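Local coordinates for tyrosinase (Aspergillus oryzae, PDB 6JU8), which is a dinuclear copper enzyme that probably uses molecular oxygen to oxidise L-tyrosine and L-dopa to L-dopaquinone, a step in melanin biosynthesis, at residues L229-L243 against W355-D369. The protein carries 1 engineered substitution. Residues are numbered along the deposited sequence; the frame is centred on the assembly and turned at random. Where two conformers were deposited one is given.
Sequences LPFDKCQSTTKYGLL and WGAGHMSSVPVAAYD
The H359 imidazole lies between F231, whose edge meets one face (planes at 56°), and T237, whose CA sits over the opposite face, toward the rim, in a CH-pi contact. At its edge, water 1 joins H359 NE2 (2.8 Å) to F231 O. V365 CG2 sits over the centre of the F231 ring, 3.5 Å from its centroid, while G358 O lies at that ring's edge. L243 CD2 stands over the six-membered ring of W355, 3.4 Å from the centroid. The backbones pair: A357 O accepts L242 N (2.9 Å, 160°) and A357 N donates to L242 O, an antiparallel bridge with G241 and L242 both opposite A357, a classic beta bulge. H359 N donates a hydrogen bond to T238 O. Bent at its last torsion (chi4 58°), K239 brings NZ to the syn lone pair of D369 OD2 at 2.9 Å. Water 2 ties that oxygen to T237 OG1, and water 3 to T238 O and M360 N. M360 O, in turn, is hydrogen-bonded to ND1 of copper ligand H336. This buried salt bridge and its waters thus tie the 229-243 loop to the chain entering helix 371-389, home of copper ligand H376; K239 probably stabilises D369 as a carboxylate.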
loop_
_atom_site.group_PDB
_atom_site.type_symbol
_atom_site.label_atom_id
_atom_site.label_comp_id
_atom_site.label_asym_id
_atom_site.label_seq_id
_atom_site.Cartn_x
_atom_site.Cartn_y
_atom_site.Cartn_z
ATOM N N LEU A 229 -12.244 -14.392 -8.715
ATOM C CA LEU A 229 -11.266 -13.362 -8.300
ATOM C C LEU A 229 -10.842 -12.587 -9.522
ATOM O O LEU A 229 -10.419 -13.215 -10.501
ATOM C CB LEU A 229 -10.053 -14.075 -7.680
ATOM C CG LEU A 229 -10.336 -14.937 -6.438
ATOM C CD1 LEU A 229 -9.053 -15.564 -5.913
ATOM C CD2 LEU A 229 -10.993 -14.057 -5.388
ATOM N N PRO A 230 -10.986 -11.263 -9.505
ATOM C CA PRO A 230 -10.843 -10.475 -10.743
ATOM C C PRO A 230 -9.427 -10.137 -11.179
ATOM O O PRO A 230 -9.097 -8.982 -11.476
ATOM C CB PRO A 230 -11.606 -9.186 -10.411
ATOM C CG PRO A 230 -11.402 -9.009 -8.921
ATOM C CD PRO A 230 -11.449 -10.424 -8.378
ATOM N N PHE A 231 -8.572 -11.154 -11.285
ATOM C CA PHE A 231 -7.175 -10.966 -11.681
ATOM C C PHE A 231 -7.083 -10.466 -13.115
ATOM O O PHE A 231 -6.052 -9.867 -13.442
ATOM C CB PHE A 231 -6.392 -12.257 -11.478
ATOM C CG PHE A 231 -6.270 -12.612 -10.018
ATOM C CD1 PHE A 231 -5.650 -11.774 -9.107
ATOM C CD2 PHE A 231 -6.790 -13.809 -9.541
ATOM C CE1 PHE A 231 -5.521 -12.115 -7.783
ATOM C CE2 PHE A 231 -6.622 -14.178 -8.219
ATOM C CZ PHE A 231 -5.958 -13.352 -7.327
ATOM N N ASP A 232 -8.101 -10.653 -13.948
ATOM C CA ASP A 232 -8.113 -10.048 -15.268
ATOM C C ASP A 232 -8.162 -8.522 -15.225
ATOM O O ASP A 232 -7.768 -7.869 -16.198
ATOM C CB ASP A 232 -9.318 -10.585 -16.070
ATOM C CG ASP A 232 -10.665 -10.452 -15.387
ATOM O OD1 ASP A 232 -10.763 -10.545 -14.149
ATOM O OD2 ASP A 232 -11.679 -10.226 -16.101
ATOM N N LYS A 233 -8.608 -7.954 -14.109
ATOM C CA LYS A 233 -8.783 -6.510 -13.947
ATOM C C LYS A 233 -7.601 -5.852 -13.255
ATOM O O LYS A 233 -7.615 -4.651 -12.983
ATOM C CB LYS A 233 -10.060 -6.203 -13.163
ATOM C CG LYS A 233 -11.322 -6.768 -13.771
ATOM C CD LYS A 233 -11.572 -6.268 -15.178
ATOM C CE LYS A 233 -12.894 -6.785 -15.738
ATOM N NZ LYS A 233 -13.107 -6.203 -17.098
ATOM N N CYS A 234 -6.559 -6.647 -12.954
ATOM C CA CYS A 234 -5.355 -6.118 -12.350
ATOM C C CYS A 234 -4.286 -5.790 -13.376
ATOM O O CYS A 234 -3.991 -6.617 -14.253
ATOM C CB CYS A 234 -4.731 -7.152 -11.403
ATOM S SG CYS A 234 -5.852 -7.694 -10.099
ATOM N N GLN A 235 -3.679 -4.616 -13.227
ATOM C CA GLN A 235 -2.428 -4.329 -13.930
ATOM C C GLN A 235 -1.229 -4.770 -13.083
ATOM O O GLN A 235 -0.258 -5.303 -13.637
ATOM C CB GLN A 235 -2.329 -2.829 -14.274
ATOM C CG GLN A 235 -1.058 -2.488 -15.021
ATOM C CD GLN A 235 -1.055 -1.070 -15.580
ATOM O OE1 GLN A 235 -2.061 -0.398 -15.726
ATOM N NE2 GLN A 235 0.144 -0.674 -15.983
ATOM N N SER A 236 -1.309 -4.546 -11.786
ATOM C CA SER A 236 -0.276 -4.894 -10.812
ATOM C C SER A 236 -0.721 -6.070 -9.950
ATOM O O SER A 236 -1.890 -6.213 -9.628
ATOM C CB SER A 236 -0.019 -3.687 -9.903
ATOM O OG SER A 236 0.985 -3.990 -8.943
ATOM N N THR A 237 0.257 -6.847 -9.507
ATOM C CA THR A 237 -0.002 -7.776 -8.411
ATOM C C THR A 237 -0.350 -6.991 -7.138
ATOM O O THR A 237 0.051 -5.825 -7.006
ATOM C CB THR A 237 1.222 -8.680 -8.160
ATOM O OG1 THR A 237 2.383 -7.876 -7.857
ATOM C CG2 THR A 237 1.554 -9.510 -9.388
ATOM N N THR A 238 -1.126 -7.616 -6.275
ATOM C CA THR A 238 -1.550 -7.008 -5.027
ATOM C C THR A 238 -1.499 -8.019 -3.894
ATOM O O THR A 238 -1.671 -9.219 -4.119
ATOM C CB THR A 238 -2.936 -6.371 -5.166
ATOM O OG1 THR A 238 -3.336 -5.722 -3.941
ATOM C CG2 THR A 238 -4.027 -7.386 -5.501
ATOM N N LYS A 239 -1.268 -7.527 -2.688
ATOM C CA LYS A 239 -1.468 -8.280 -1.439
ATOM C C LYS A 239 -2.695 -7.690 -0.765
ATOM O O LYS A 239 -2.617 -6.496 -0.386
ATOM C CB LYS A 239 -0.234 -8.215 -0.528
ATOM C CG LYS A 239 1.064 -8.703 -1.188
ATOM C CD LYS A 239 2.257 -8.212 -0.342
ATOM C CE LYS A 239 3.594 -8.718 -0.883
ATOM N NZ LYS A 239 3.793 -8.300 -2.295
ATOM N N TYR A 240 -3.796 -8.409 -0.667
ATOM C CA TYR A 240 -5.036 -8.041 0.003
ATOM C C TYR A 240 -5.856 -6.964 -0.697
ATOM O O TYR A 240 -6.924 -6.611 -0.178
ATOM C CB TYR A 240 -4.799 -7.601 1.469
ATOM C CG TYR A 240 -4.473 -8.753 2.387
ATOM C CD1 TYR A 240 -3.178 -9.270 2.446
ATOM C CD2 TYR A 240 -5.455 -9.334 3.216
ATOM C CE1 TYR A 240 -2.839 -10.318 3.284
ATOM C CE2 TYR A 240 -5.119 -10.398 4.036
ATOM C CZ TYR A 240 -3.819 -10.886 4.071
ATOM O OH TYR A 240 -3.555 -11.958 4.911
ATOM N N GLY A 241 -5.433 -6.412 -1.836
ATOM C CA GLY A 241 -6.153 -5.259 -2.375
ATOM C C GLY A 241 -7.409 -5.505 -3.180
ATOM O O GLY A 241 -8.033 -4.500 -3.577
ATOM N N LEU A 242 -7.805 -6.749 -3.414
ATOM C CA LEU A 242 -9.039 -7.027 -4.153
ATOM C C LEU A 242 -10.171 -7.387 -3.208
ATOM O O LEU A 242 -10.098 -8.430 -2.537
ATOM C CB LEU A 242 -8.860 -8.204 -5.132
ATOM C CG LEU A 242 -7.635 -8.081 -6.049
ATOM C CD1 LEU A 242 -7.574 -9.287 -6.999
ATOM C CD2 LEU A 242 -7.622 -6.766 -6.810
ATOM N N LEU A 243 -11.175 -6.534 -3.157
ATOM C CA LEU A 243 -12.324 -6.704 -2.274
ATOM C C LEU A 243 -13.595 -6.687 -3.130
ATOM O O LEU A 243 -13.705 -5.857 -4.045
ATOM C CB LEU A 243 -12.390 -5.606 -1.216
ATOM C CG LEU A 243 -11.447 -5.672 -0.010
ATOM C CD1 LEU A 243 -9.984 -5.590 -0.389
ATOM C CD2 LEU A 243 -11.813 -4.547 0.974
ATOM N N TRP A 355 -9.847 -8.921 5.891
ATOM C CA TRP A 355 -10.495 -8.906 4.573
ATOM C C TRP A 355 -9.539 -8.457 3.474
ATOM O O TRP A 355 -8.772 -7.504 3.658
ATOM C CB TRP A 355 -11.670 -7.929 4.637
ATOM C CG TRP A 355 -12.581 -7.892 3.449
ATOM C CD1 TRP A 355 -12.743 -8.798 2.431
ATOM C CD2 TRP A 355 -13.499 -6.818 3.186
ATOM N NE1 TRP A 355 -13.703 -8.368 1.537
ATOM C CE2 TRP A 355 -14.179 -7.134 1.992
ATOM C CE3 TRP A 355 -13.788 -5.616 3.850
ATOM C CZ2 TRP A 355 -15.143 -6.294 1.442
ATOM C CZ3 TRP A 355 -14.759 -4.776 3.301
ATOM C CH2 TRP A 355 -15.431 -5.115 2.113
ATOM N N GLY A 356 -9.564 -9.154 2.350
ATOM C CA GLY A 356 -8.968 -8.768 1.101
ATOM C C GLY A 356 -8.270 -9.921 0.415
ATOM O O GLY A 356 -7.746 -10.825 1.092
ATOM N N ALA A 357 -8.256 -9.884 -0.916
ATOM C CA ALA A 357 -7.626 -10.977 -1.663
ATOM C C ALA A 357 -6.504 -10.452 -2.556
ATOM O O ALA A 357 -6.479 -9.282 -2.959
ATOM C CB ALA A 357 -8.648 -11.695 -2.530
ATOM N N GLY A 358 -5.592 -11.343 -2.916
ATOM C CA GLY A 358 -4.481 -10.936 -3.787
ATOM C C GLY A 358 -3.744 -12.166 -4.300
ATOM O O GLY A 358 -4.032 -13.307 -3.973
ATOM N N HIS A 359 -2.767 -11.876 -5.158
ATOM C CA HIS A 359 -2.197 -12.874 -6.044
ATOM C C HIS A 359 -1.654 -14.090 -5.311
ATOM O O HIS A 359 -1.864 -15.221 -5.760
ATOM C CB HIS A 359 -1.093 -12.225 -6.914
ATOM C CG HIS A 359 -1.740 -11.319 -7.944
ATOM N ND1 HIS A 359 -2.351 -10.128 -7.582
ATOM C CD2 HIS A 359 -1.887 -11.407 -9.283
ATOM C CE1 HIS A 359 -2.869 -9.572 -8.658
ATOM N NE2 HIS A 359 -2.601 -10.313 -9.721
ATOM N N MET A 360 -0.918 -13.877 -4.216
ATOM C CA MET A 360 -0.241 -15.000 -3.584
ATOM C C MET A 360 -1.189 -16.084 -3.078
ATOM O O MET A 360 -0.747 -17.223 -2.848
ATOM C CB MET A 360 0.708 -14.547 -2.468
ATOM C CG MET A 360 2.089 -14.177 -3.009
ATOM S SD MET A 360 3.104 -15.635 -3.392
ATOM C CE MET A 360 3.517 -16.179 -1.727
ATOM N N SER A 361 -2.468 -15.783 -2.883
ATOM C CA SER A 361 -3.361 -16.844 -2.380
ATOM C C SER A 361 -3.965 -17.681 -3.485
ATOM O O SER A 361 -4.680 -18.640 -3.175
ATOM C CB SER A 361 -4.507 -16.254 -1.552
ATOM O OG SER A 361 -5.436 -15.633 -2.433
ATOM N N SER A 362 -3.680 -17.372 -4.731
ATOM C CA SER A 362 -4.361 -18.032 -5.845
ATOM C C SER A 362 -3.330 -18.743 -6.704
ATOM O O SER A 362 -2.465 -18.122 -7.345
ATOM C CB SER A 362 -5.100 -16.945 -6.648
ATOM O OG SER A 362 -5.606 -17.506 -7.841
ATOM N N VAL A 363 -3.368 -20.079 -6.732
ATOM C CA VAL A 363 -2.347 -20.844 -7.474
ATOM C C VAL A 363 -2.174 -20.337 -8.893
ATOM O O VAL A 363 -1.023 -20.181 -9.337
ATOM C CB VAL A 363 -2.681 -22.346 -7.478
ATOM C CG1 VAL A 363 -1.885 -23.108 -8.526
ATOM C CG2 VAL A 363 -2.383 -22.926 -6.092
ATOM N N PRO A 364 -3.223 -20.066 -9.671
ATOM C CA PRO A 364 -2.991 -19.638 -11.046
ATOM C C PRO A 364 -2.161 -18.375 -11.196
ATOM O O PRO A 364 -1.583 -18.204 -12.273
ATOM C CB PRO A 364 -4.402 -19.427 -11.606
ATOM C CG PRO A 364 -5.290 -20.270 -10.741
ATOM C CD PRO A 364 -4.646 -20.279 -9.378
ATOM N N VAL A 365 -2.084 -17.485 -10.201
ATOM C CA VAL A 365 -1.399 -16.216 -10.388
ATOM C C VAL A 365 -0.373 -15.895 -9.319
ATOM O O VAL A 365 0.241 -14.821 -9.389
ATOM C CB VAL A 365 -2.391 -15.036 -10.540
ATOM C CG1 VAL A 365 -3.220 -15.190 -11.810
ATOM C CG2 VAL A 365 -3.279 -14.911 -9.307
ATOM N N ALA A 366 -0.148 -16.793 -8.356
ATOM C CA ALA A 366 0.743 -16.472 -7.246
ATOM C C ALA A 366 2.158 -16.157 -7.696
ATOM O O ALA A 366 2.834 -15.324 -7.054
ATOM C CB ALA A 366 0.752 -17.652 -6.275
ATOM N N ALA A 367 2.645 -16.818 -8.747
ATOM C CA ALA A 367 4.047 -16.633 -9.144
ATOM C C ALA A 367 4.312 -15.247 -9.707
ATOM O O ALA A 367 5.477 -14.845 -9.796
ATOM C CB ALA A 367 4.453 -17.734 -10.128
ATOM N N TYR A 368 3.274 -14.461 -10.025
ATOM C CA TYR A 368 3.510 -13.097 -10.512
ATOM C C TYR A 368 4.028 -12.211 -9.397
ATOM O O TYR A 368 4.730 -11.228 -9.653
ATOM C CB TYR A 368 2.254 -12.502 -11.207
ATOM C CG TYR A 368 2.031 -13.279 -12.477
ATOM C CD1 TYR A 368 2.812 -13.064 -13.595
ATOM C CD2 TYR A 368 1.070 -14.275 -12.543
ATOM C CE1 TYR A 368 2.614 -13.809 -14.758
ATOM C CE2 TYR A 368 0.893 -15.033 -13.688
ATOM C CZ TYR A 368 1.652 -14.804 -14.802
ATOM O OH TYR A 368 1.514 -15.547 -15.944
ATOM N N ASP A 369 3.692 -12.520 -8.136
ATOM C CA ASP A 369 4.157 -11.660 -7.048
ATOM C C ASP A 369 5.611 -11.993 -6.757
ATOM O O ASP A 369 5.882 -13.178 -6.468
ATOM C CB ASP A 369 3.302 -11.873 -5.797
ATOM C CG ASP A 369 3.626 -10.858 -4.705
ATOM O OD1 ASP A 369 4.845 -10.574 -4.533
ATOM O OD2 ASP A 369 2.683 -10.401 -4.015
HETATM O O HOH W 1 -3.479 -10.319 -12.406
HETATM O O HOH W 2 1.877 -7.944 -5.220
HETATM O O HOH W 3 0.126 -11.320 -3.474
HETATM O O HOH W 4 6.411 -8.820 -3.152
#